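Local atomic coordinates of transmembrane oligosaccharyl transferase (Archaeoglobus fulgidus, PDB entry 3WAJ), a protein that belongs to the STT3/AglB family of oligosaccharyl transferases, multi-span membrane proteins of the GT-C type, and carries a zinc ion in this model. Residues A293-Q296 and I297-N301; K314-P317 and L318-V322; K618-A621 and M622-A626. All blocks are in the same frame, centred on the assembly; numbering follows the deposited sequence.

Contact 1: residues A293-Q296 and I297-N301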
# COMPACT_ATOMS: atom_id res chain seq x y z
N ALA A 293 -12.73 35.88 14.51
CA ALA A 293 -12.72 36.21 15.94
C ALA A 293 -11.40 36.88 16.29
O ALA A 293 -11.37 37.86 17.05
CB ALA A 293 -12.94 34.99 16.78
N PHE A 294 -10.31 36.36 15.73
CA PHE A 294 -8.99 36.96 15.90
C PHE A 294 -8.95 38.39 15.40
O PHE A 294 -8.39 39.25 16.05
CB PHE A 294 -7.95 36.16 15.14
CG PHE A 294 -7.34 35.05 15.93
CD1 PHE A 294 -6.35 35.32 16.87
CD2 PHE A 294 -7.75 33.74 15.75
CE1 PHE A 294 -5.77 34.29 17.60
CE2 PHE A 294 -7.17 32.71 16.48
CZ PHE A 294 -6.18 32.98 17.41
N TYR A 295 -9.53 38.61 14.23
CA TYR A 295 -9.61 39.94 13.66
C TYR A 295 -10.27 40.89 14.65
O TYR A 295 -9.73 41.96 14.96
CB TYR A 295 -10.43 39.91 12.36
CG TYR A 295 -10.64 41.27 11.73
CD1 TYR A 295 -9.56 42.03 11.30
CD2 TYR A 295 -11.92 41.77 11.53
CE1 TYR A 295 -9.75 43.27 10.71
CE2 TYR A 295 -12.12 43.01 10.93
CZ TYR A 295 -11.03 43.75 10.53
OH TYR A 295 -11.22 44.98 9.94
N GLN A 296 -11.44 40.48 15.13
CA GLN A 296 -12.18 41.22 16.13
C GLN A 296 -11.38 41.43 17.44
O GLN A 296 -11.43 42.50 18.05
CB GLN A 296 -13.50 40.51 16.43
CG GLN A 296 -14.37 41.27 17.40
CD GLN A 296 -14.63 42.70 16.96
OE1 GLN A 296 -15.13 42.95 15.86
NE2 GLN A 296 -14.28 43.66 17.81
N ILE A 297 -10.65 40.41 17.87
CA ILE A 297 -9.83 40.54 19.06
C ILE A 297 -8.82 41.68 18.87
O ILE A 297 -8.67 42.56 19.74
CB ILE A 297 -9.15 39.21 19.46
CG1 ILE A 297 -10.19 38.25 20.04
CG2 ILE A 297 -8.07 39.45 20.48
CD1 ILE A 297 -9.68 36.84 20.27
N GLU A 298 -8.18 41.70 17.70
CA GLU A 298 -7.24 42.78 17.39
C GLU A 298 -7.93 44.17 17.38
O GLU A 298 -7.36 45.16 17.88
CB GLU A 298 -6.49 42.50 16.08
CG GLU A 298 -5.28 43.42 15.83
CD GLU A 298 -4.23 43.39 16.95
OE1 GLU A 298 -4.04 42.32 17.56
OE2 GLU A 298 -3.60 44.45 17.20
N LYS A 299 -9.15 44.23 16.86
CA LYS A 299 -9.88 45.50 16.82
C LYS A 299 -10.12 46.06 18.22
O LYS A 299 -9.93 47.26 18.44
CB LYS A 299 -11.19 45.37 16.04
CG LYS A 299 -11.00 45.28 14.51
CD LYS A 299 -12.31 44.97 13.76
CE LYS A 299 -13.36 46.06 13.98
NZ LYS A 299 -14.67 45.73 13.36
N TRP A 300 -10.50 45.19 19.15
CA TRP A 300 -10.71 45.58 20.55
C TRP A 300 -9.41 46.05 21.18
O TRP A 300 -9.40 46.99 21.98
CB TRP A 300 -11.26 44.40 21.36
CG TRP A 300 -12.71 44.17 21.09
CD1 TRP A 300 -13.62 45.12 20.70
CD2 TRP A 300 -13.42 42.93 21.17
NE1 TRP A 300 -14.86 44.53 20.55
CE2 TRP A 300 -14.76 43.20 20.82
CE3 TRP A 300 -13.04 41.62 21.49
CZ2 TRP A 300 -15.73 42.19 20.79
CZ3 TRP A 300 -14.01 40.63 21.46
CH2 TRP A 300 -15.34 40.92 21.11
N ASN A 301 -8.33 45.38 20.82
CA ASN A 301 -7.01 45.75 21.28
C ASN A 301 -6.65 47.16 20.78
O ASN A 301 -6.31 48.04 21.58
CB ASN A 301 -5.99 44.74 20.76
CG ASN A 301 -4.63 44.94 21.34
OD1 ASN A 301 -3.63 44.90 20.63
ND2 ASN A 301 -4.58 45.16 22.65
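Gln296 and Trp300, one turn apart on helix 278-303, show how an aliphatic stem can lie over an aromatic face on a helix surface. The methylene CG of Gln296 sits almost squarely above the six-membered ring of Trp300, 3.8 Å from its centroid and 12° off the normal, a CH-pi contact. Further out, the amide passes over the pyrrole part of the same face, its plane turned 54° from that of the indole. There Gln296 NE2 comes within 2.9 Å of Trp300 NE1; both atoms are donors, so this is no hydrogen bond, and so close an approach leaves the exact placing of the amide doubtful.

A second CH-pi pair follows the same spacing. Lys299 lays its CD over one face of the Tyr295 ring, 3.9 Å from the centroid and displaced toward the rim, where it meets CE2 at 3.4 Å. Beyond it the lysine chain bends at chi3, and NZ ends 3.8 Å from Gln296 OE1, a loose polar approach.

Opposed first torsions bring both pairs together: Gln296 CG is anti to its backbone N (chi1 -176°), beside the carbonyl carbon, and a bend at the next torsion carries the amide forward, while Trp300 CG turns back beside its own N. The backbone fixes the spacing, with Trp300 N donating to Gln296 O at 3.1 Å. On the inner face, Ile297 CG1 lies 3.2 Å from Ala293 O. Phe294 meets Phe233 edge-to-face, and Glu298 makes a salt bridge with Arg243. Helices 315-332 and 243-261 flank the turn, and Trp300 also meets the ring of Phe305. The motif is i to i+4 side-chain pairs on regular alpha-helical hydrogen bonding, near the end of a long helix of the STT3-type N-terminal region.

Contact 2: residues K314-P317 and L318-V322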
# COMPACT_ATOMS: atom_id res chain seq x y z
N LYS A 314 -2.07 42.51 28.56
CA LYS A 314 -2.33 41.08 28.73
C LYS A 314 -3.74 40.75 28.23
O LYS A 314 -4.10 39.58 28.06
CB LYS A 314 -2.17 40.66 30.20
CG LYS A 314 -0.86 41.09 30.87
CD LYS A 314 -0.91 40.87 32.39
CE LYS A 314 0.22 41.60 33.12
NZ LYS A 314 0.04 41.62 34.61
N GLY A 315 -4.51 41.80 27.99
CA GLY A 315 -5.90 41.67 27.61
C GLY A 315 -6.10 40.81 26.38
O GLY A 315 -6.87 39.85 26.40
N MET A 316 -5.38 41.15 25.31
CA MET A 316 -5.54 40.42 24.07
C MET A 316 -5.09 38.96 24.17
O MET A 316 -5.87 38.06 23.82
CB MET A 316 -4.88 41.15 22.90
CG MET A 316 -5.01 40.39 21.59
SD MET A 316 -3.73 40.84 20.45
CE MET A 316 -2.32 40.26 21.38
N PRO A 317 -3.86 38.70 24.64
CA PRO A 317 -3.45 37.29 24.75
C PRO A 317 -4.39 36.46 25.63
O PRO A 317 -4.70 35.33 25.26
CB PRO A 317 -2.06 37.38 25.37
CG PRO A 317 -1.54 38.70 24.90
CD PRO A 317 -2.74 39.61 24.97
N LEU A 318 -4.84 37.02 26.74
CA LEU A 318 -5.84 36.32 27.56
C LEU A 318 -7.12 35.99 26.78
O LEU A 318 -7.63 34.87 26.86
CB LEU A 318 -6.18 37.13 28.81
CG LEU A 318 -7.05 36.36 29.81
CD1 LEU A 318 -6.17 35.64 30.83
CD2 LEU A 318 -8.07 37.26 30.49
N ALA A 319 -7.65 36.96 26.04
CA ALA A 319 -8.84 36.72 25.22
C ALA A 319 -8.58 35.59 24.23
O ALA A 319 -9.49 34.82 23.90
CB ALA A 319 -9.23 37.97 24.46
N VAL A 320 -7.34 35.49 23.77
CA VAL A 320 -6.97 34.45 22.83
C VAL A 320 -6.88 33.10 23.54
O VAL A 320 -7.41 32.11 23.04
CB VAL A 320 -5.66 34.80 22.08
CG1 VAL A 320 -5.18 33.61 21.24
CG2 VAL A 320 -5.88 36.00 21.18
N ILE A 321 -6.22 33.08 24.70
CA ILE A 321 -6.15 31.88 25.53
C ILE A 321 -7.55 31.34 25.84
O ILE A 321 -7.81 30.13 25.75
CB ILE A 321 -5.45 32.17 26.86
CG1 ILE A 321 -4.00 32.59 26.62
CG2 ILE A 321 -5.52 30.95 27.76
CD1 ILE A 321 -3.18 31.56 25.91
N VAL A 322 -8.44 32.25 26.20
CA VAL A 322 -9.81 31.91 26.55
C VAL A 322 -10.57 31.41 25.33
O VAL A 322 -11.25 30.39 25.39
CB VAL A 322 -10.54 33.10 27.17
CG1 VAL A 322 -12.05 32.96 27.03
CG2 VAL A 322 -10.12 33.27 28.63
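Met316 and Val320 point from the same face of helix 315-332, and Val320 turns one methyl back along the axis to meet the methionine. That methyl, CG2, is anti to the carbonyl carbon of its own residue and beside the backbone N. It therefore rests on Met316 O at 3.3 Å and only brushes Met316 CG, at 4.5 Å. With chi1 at 179° the Met316 thioether runs away from its own helix toward helix 278-303, and its touch on Val320 is light.

Pro317 and Ile321 repeat the spacing on another face. Ile321 CG1 swings back over Pro317 O, 3.1 Å away, while Ile321 N donates to that same oxygen at 2.8 Å. Having no N-H to offer, Pro317 suits this first helical turn, where backbone nitrogens have no carbonyl one turn earlier in the helix to bond. Its carbonyl, like those of Lys314, Gly315 and Met316, is taken by an i+4 amide.

The side with Leu318 and Ile321 is the more exposed. On the buried side, Met316 and Val320 face helices 278-303 and 221-234, and the short helix 305-308 covers Met316 and Ala319 through Phe306.

Contact 3: residues K618-A621 and M622-A626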
# COMPACT_ATOMS: atom_id res chain seq x y z
N LYS A 618 4.85 -14.11 3.83
CA LYS A 618 3.68 -13.41 4.32
C LYS A 618 2.74 -14.33 5.09
O LYS A 618 1.70 -13.87 5.57
CB LYS A 618 2.92 -12.75 3.15
CG LYS A 618 3.71 -11.74 2.33
CD LYS A 618 2.80 -11.06 1.31
CE LYS A 618 3.52 -9.91 0.60
NZ LYS A 618 2.85 -9.58 -0.72
N TYR A 619 3.07 -15.62 5.19
CA TYR A 619 2.13 -16.52 5.86
C TYR A 619 1.90 -16.10 7.32
O TYR A 619 0.76 -16.10 7.80
CB TYR A 619 2.49 -18.02 5.77
CG TYR A 619 1.43 -18.83 6.50
CD1 TYR A 619 1.56 -19.13 7.85
CD2 TYR A 619 0.26 -19.21 5.85
CE1 TYR A 619 0.57 -19.82 8.54
CE2 TYR A 619 -0.75 -19.91 6.52
CZ TYR A 619 -0.58 -20.21 7.87
OH TYR A 619 -1.55 -20.89 8.56
N TYR A 620 2.97 -15.74 8.01
CA TYR A 620 2.89 -15.32 9.41
C TYR A 620 1.90 -14.17 9.58
O TYR A 620 1.07 -14.17 10.48
CB TYR A 620 4.28 -14.91 9.88
CG TYR A 620 4.37 -14.43 11.32
CD1 TYR A 620 4.62 -13.10 11.62
CD2 TYR A 620 4.25 -15.33 12.38
CE1 TYR A 620 4.74 -12.67 12.93
CE2 TYR A 620 4.36 -14.90 13.69
CZ TYR A 620 4.61 -13.58 13.96
OH TYR A 620 4.72 -13.16 15.25
N ALA A 621 2.00 -13.18 8.69
CA ALA A 621 1.08 -12.05 8.68
C ALA A 621 -0.38 -12.50 8.58
O ALA A 621 -1.26 -11.91 9.23
CB ALA A 621 1.44 -11.11 7.55
N MET A 622 -0.66 -13.51 7.76
CA MET A 622 -2.04 -14.00 7.64
C MET A 622 -2.48 -14.64 8.95
O MET A 622 -3.62 -14.45 9.41
CB MET A 622 -2.20 -14.96 6.45
CG MET A 622 -1.86 -14.34 5.09
SD MET A 622 -2.47 -15.27 3.68
CE MET A 622 -1.44 -16.74 3.76
N ALA A 623 -1.56 -15.39 9.56
CA ALA A 623 -1.82 -16.02 10.85
C ALA A 623 -2.10 -14.98 11.93
O ALA A 623 -3.07 -15.13 12.68
CB ALA A 623 -0.66 -16.91 11.27
N VAL A 624 -1.27 -13.94 12.00
CA VAL A 624 -1.49 -12.87 12.99
C VAL A 624 -2.88 -12.26 12.86
O VAL A 624 -3.63 -12.24 13.84
CB VAL A 624 -0.40 -11.79 12.96
CG1 VAL A 624 -0.71 -10.67 13.99
CG2 VAL A 624 0.96 -12.41 13.25
N TRP A 625 -3.26 -11.81 11.67
CA TRP A 625 -4.61 -11.27 11.45
C TRP A 625 -5.71 -12.27 11.83
O TRP A 625 -6.72 -11.90 12.43
CB TRP A 625 -4.80 -10.86 9.99
CG TRP A 625 -4.19 -9.53 9.59
CD1 TRP A 625 -2.95 -9.33 9.04
CD2 TRP A 625 -4.80 -8.24 9.68
NE1 TRP A 625 -2.76 -7.99 8.79
CE2 TRP A 625 -3.87 -7.30 9.18
CE3 TRP A 625 -6.05 -7.78 10.14
CZ2 TRP A 625 -4.15 -5.92 9.12
CZ3 TRP A 625 -6.32 -6.40 10.09
CH2 TRP A 625 -5.37 -5.49 9.58
N ALA A 626 -5.51 -13.54 11.46
CA ALA A 626 -6.52 -14.57 11.69
C ALA A 626 -6.71 -14.82 13.17
O ALA A 626 -7.83 -15.00 13.64
CB ALA A 626 -6.16 -15.89 10.95
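Met622 folds back along helix 619-627 onto Tyr619, three residues earlier, and its side chain can be followed atom by atom. CB lies 3.4 Å from Tyr619 O. Next, CG sits beside the backbone N of its own residue (chi1 -61°), which directs it back toward the start of the helix and sets it 3.6 Å from Lys618 O. The chain stays extended through SD, then bends at its last torsion (chi3 -68°), so that the methyl CE returns to the tyrosine: it meets Tyr619 CD2 at 3.7 Å and approaches the Tyr619 backbone. The two side chains cross at about a right angle. The CB of Ala623 also approaches this ring obliquely, 4.2 Å from Tyr619 CE1.

On another side of the same turns lies a plainer aromatic contact. Val624 CG2 lies over one face of the Tyr620 ring, 3.9 Å from the centroid and 16° off the normal, a CH-pi arrangement. Trp625 instead presents an edge: CD1 has Ala621 O in its ring plane at 3.1 Å. That oxygen also accepts a nearly straight hydrogen bond from Trp625 N, so backbone and indole gather at one carbonyl. Lys618, Tyr619 and Tyr620 likewise give their carbonyls to amides four residues on.

Around the helix, several elements close in. The ammonium of Lys618 is held by Asp552, Glu613 and Tyr553, which ties the start of the helix to two neighbouring parts of the chain. Tyr619 meets Tyr636 and Tyr674 edge-to-face, while Trp625 packs edge-to-face on Trp551. Helix 630-633 covers the side of Tyr620, Ala623 and Val624, helix 584-588 lies against Met622, Trp625 and Ala626, and helix 678-684 reaches Tyr619 and Met622.

How the contacts relate
Each of the three contacts spans a little over two turns of one helix, yet their chemistry differs with their surroundings. Contacts 1 and 2 lie on neighbouring helices of the STT3-type region, with centres about 10 Å apart, and they touch directly: Ile297 CG2 meets Met316 CG at 3.4 Å and Phe294 packs on Val320. They share a largely apolar inner face, in which Glu298 is the charged exception; the more exposed outer face is polar and aromatic in contact 1, mostly aliphatic in contact 2. Contact 3 is remote, its nearest atoms about 39 Å from either. Also only partly buried, it lies closer to the chain's centre, flanked by aromatic residues, with a charged cluster at Lys618.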